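Local coordinates for VirX1 (Cyanophage Syn10, PDB 6QGM), which is a viral flavin-dependent halogenase that iodinates diverse substrates, belonging to the tryptophan halogenase family, at residues 353-358 with 401-406. Sequence-based numbering, arbitrary orientation.
Sequences PLESTG and DFVAMH
Glu-355 reaches from the PLESTG loop to His-406 on helix 382-408, a His-carboxylate hydrogen bond inside the tryptophan halogenase fold. NE2 of His-406 donates to OE2 of Glu-355, which lies at the ring edge, near its plane; the modelled 2.4 Å is doubtful at this resolution. Carboxylate and imidazole planes are turned 54° apart. At the ring's other nitrogen, His-406 ND1 donates to Phe-402 O one turn earlier (2.8 Å), within the imidazole plane; with a partner at each nitrogen, the ring's rotation is probably restrained. One face of the Phe-402 ring packs against the imidazole: CE1 of His-406 lies 3.7 Å from the ring plane, over its centre. A bend at chi2 (-62°) turns the Glu-355 carboxylate to this pair, where OE1 comes 3.4 Å from CE2 of Phe-402. Nearer the backbone, Glu-355 CB packs against Val-403 CG2, and Leu-354 CB against Val-403 CG1. Strand 78-82 and Ile-465 cover the buried site. Ser-356 OG hydrogen-bonds Lys-76 NZ; the loop resembles the active-site region of flavin-dependent tryptophan halogenases, so Glu-355 probably lies at or beside the active site. Leu-354, its CG trans to the main-chain nitrogen (chi1 -174°), carries CD2 past the histidine to 3.6 Å from His-406 CB.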
ATOM      1  N   PRO B 353      15.252 -16.747 -20.097  1.00 56.13           N
ATOM      2  CA  PRO B 353      14.268 -16.127 -21.005  1.00 54.11           C
ATOM      3  C   PRO B 353      12.940 -16.887 -21.166  1.00 50.93           C
ATOM      4  O   PRO B 353      12.463 -16.997 -22.260  1.00 50.92           O
ATOM      5  CB  PRO B 353      15.035 -16.074 -22.326  1.00 52.85           C
ATOM      6  CG  PRO B 353      15.862 -17.359 -22.268  1.00 55.42           C
ATOM      7  CD  PRO B 353      16.293 -17.493 -20.815  1.00 55.81           C
ATOM      8  N   LEU B 354      12.368 -17.369 -20.067  1.00 50.98           N
ATOM      9  CA  LEU B 354      11.065 -18.090 -20.045  1.00 52.94           C
ATOM     10  C   LEU B 354       9.931 -17.099 -20.359  1.00 52.56           C
ATOM     11  O   LEU B 354       8.887 -17.538 -20.882  1.00 52.19           O
ATOM     12  CB  LEU B 354      10.871 -18.741 -18.668  1.00 51.68           C
ATOM     13  CG  LEU B 354       9.648 -19.645 -18.548  1.00 51.78           C
ATOM     14  CD1 LEU B 354       9.721 -20.794 -19.533  1.00 52.68           C
ATOM     15  CD2 LEU B 354       9.496 -20.181 -17.136  1.00 51.57           C
ATOM     16  N   GLU B 355      10.129 -15.817 -20.046  1.00 50.45           N
ATOM     17  CA  GLU B 355       9.166 -14.748 -20.391  1.00 51.93           C
ATOM     18  C   GLU B 355       9.834 -13.783 -21.380  1.00 52.12           C
ATOM     19  O   GLU B 355       9.468 -12.604 -21.408  1.00 51.07           O
ATOM     20  CB  GLU B 355       8.654 -14.101 -19.102  1.00 53.98           C
ATOM     21  CG  GLU B 355       7.499 -14.856 -18.478  1.00 55.68           C
ATOM     22  CD  GLU B 355       6.233 -14.942 -19.329  1.00 58.88           C
ATOM     23  OE1 GLU B 355       5.972 -13.969 -20.090  1.00 61.04           O
ATOM     24  OE2 GLU B 355       5.511 -15.979 -19.245  1.00 60.87           O
ATOM     25  N   SER B 356      10.725 -14.302 -22.218  1.00 53.40           N
ATOM     26  CA  SER B 356      11.374 -13.593 -23.349  1.00 55.44           C
ATOM     27  C   SER B 356      11.890 -12.257 -22.846  1.00 55.53           C
ATOM     28  O   SER B 356      11.655 -11.228 -23.495  1.00 58.58           O
ATOM     29  CB  SER B 356      10.410 -13.418 -24.488  1.00 56.61           C
ATOM     30  OG  SER B 356       9.854 -14.672 -24.867  1.00 56.29           O
ATOM     31  N   THR B 357      12.572 -12.305 -21.716  1.00 58.12           N
ATOM     32  CA  THR B 357      12.951 -11.137 -20.882  1.00 60.73           C
ATOM     33  C   THR B 357      14.435 -10.798 -21.163  1.00 60.74           C
ATOM     34  O   THR B 357      14.885  -9.738 -20.702  1.00 59.11           O
ATOM     35  CB  THR B 357      12.462 -11.421 -19.449  1.00 59.90           C
ATOM     36  OG1 THR B 357      12.744 -10.330 -18.584  1.00 61.34           O
ATOM     37  CG2 THR B 357      12.988 -12.713 -18.859  1.00 58.23           C
ATOM     38  N   GLY B 358      15.118 -11.620 -21.974  1.00 60.50           N
ATOM     39  CA  GLY B 358      16.502 -11.418 -22.452  1.00 60.42           C
ATOM     40  C   GLY B 358      16.893  -9.951 -22.577  1.00 62.79           C
ATOM     41  O   GLY B 358      17.769  -9.513 -21.853  1.00 67.03           O
ATOM     42  N   ASP B 401      10.091 -12.916 -10.055  1.00 54.98           N
ATOM     43  CA  ASP B 401       8.910 -13.491  -9.345  1.00 53.52           C
ATOM     44  C   ASP B 401       7.907 -14.071 -10.349  1.00 51.71           C
ATOM     45  O   ASP B 401       7.405 -15.187 -10.115  1.00 51.09           O
ATOM     46  CB  ASP B 401       8.203 -12.454  -8.464  1.00 54.96           C
ATOM     47  CG  ASP B 401       8.761 -12.345  -7.059  1.00 57.48           C
ATOM     48  OD1 ASP B 401       9.441 -13.283  -6.627  1.00 60.30           O
ATOM     49  OD2 ASP B 401       8.533 -11.321  -6.424  1.00 61.73           O
ATOM     50  N   PHE B 402       7.599 -13.335 -11.415  1.00 50.89           N
ATOM     51  CA  PHE B 402       6.636 -13.772 -12.458  1.00 51.32           C
ATOM     52  C   PHE B 402       7.131 -15.083 -13.078  1.00 50.69           C
ATOM     53  O   PHE B 402       6.346 -16.048 -13.207  1.00 51.16           O
ATOM     54  CB  PHE B 402       6.433 -12.669 -13.500  1.00 52.04           C
ATOM     55  CG  PHE B 402       5.490 -13.041 -14.618  1.00 53.12           C
ATOM     56  CD1 PHE B 402       4.321 -13.755 -14.392  1.00 54.56           C
ATOM     57  CD2 PHE B 402       5.765 -12.642 -15.912  1.00 53.57           C
ATOM     58  CE1 PHE B 402       3.473 -14.085 -15.446  1.00 53.85           C
ATOM     59  CE2 PHE B 402       4.925 -12.976 -16.965  1.00 51.69           C
ATOM     60  CZ  PHE B 402       3.786 -13.701 -16.737  1.00 51.71           C
ATOM     61  N   VAL B 403       8.415 -15.134 -13.431  1.00 50.36           N
ATOM     62  CA  VAL B 403       9.059 -16.335 -14.042  1.00 50.08           C
ATOM     63  C   VAL B 403       8.977 -17.484 -13.022  1.00 50.33           C
ATOM     64  O   VAL B 403       8.615 -18.586 -13.428  1.00 51.93           O
ATOM     65  CB  VAL B 403      10.501 -16.023 -14.498  1.00 48.26           C
ATOM     66  CG1 VAL B 403      11.296 -17.262 -14.838  1.00 48.81           C
ATOM     67  CG2 VAL B 403      10.498 -15.076 -15.674  1.00 47.01           C
ATOM     68  N   ALA B 404       9.246 -17.225 -11.738  1.00 48.92           N
ATOM     69  CA  ALA B 404       9.187 -18.241 -10.664  1.00 48.60           C
ATOM     70  C   ALA B 404       7.778 -18.856 -10.588  1.00 49.52           C
ATOM     71  O   ALA B 404       7.686 -20.070 -10.309  1.00 48.11           O
ATOM     72  CB  ALA B 404       9.603 -17.646  -9.337  1.00 49.55           C
ATOM     73  N   MET B 405       6.723 -18.070 -10.853  1.00 50.67           N
ATOM     74  CA  MET B 405       5.316 -18.535 -10.757  1.00 50.89           C
ATOM     75  C   MET B 405       5.025 -19.621 -11.801  1.00 51.09           C
ATOM     76  O   MET B 405       4.177 -20.476 -11.516  1.00 51.24           O
ATOM     77  CB  MET B 405       4.343 -17.368 -10.930  1.00 53.18           C
ATOM     78  CG  MET B 405       4.230 -16.502  -9.699  1.00 55.19           C
ATOM     79  SD  MET B 405       2.913 -15.291  -9.789  1.00 58.46           S
ATOM     80  CE  MET B 405       3.090 -14.478  -8.203  1.00 61.01           C
ATOM     81  N   HIS B 406       5.712 -19.603 -12.947  1.00 52.22           N
ATOM     82  CA  HIS B 406       5.589 -20.627 -14.026  1.00 53.04           C
ATOM     83  C   HIS B 406       5.952 -22.020 -13.496  1.00 51.84           C
ATOM     84  O   HIS B 406       5.373 -23.008 -13.986  1.00 53.54           O
ATOM     85  CB  HIS B 406       6.495 -20.306 -15.223  1.00 54.12           C
ATOM     86  CG  HIS B 406       6.137 -19.062 -15.964  1.00 54.01           C
ATOM     87  ND1 HIS B 406       6.078 -17.830 -15.356  1.00 57.17           N
ATOM     88  CD2 HIS B 406       5.863 -18.848 -17.261  1.00 53.38           C
ATOM     89  CE1 HIS B 406       5.749 -16.911 -16.247  1.00 56.76           C
ATOM     90  NE2 HIS B 406       5.616 -17.514 -17.423  1.00 55.24           N
TER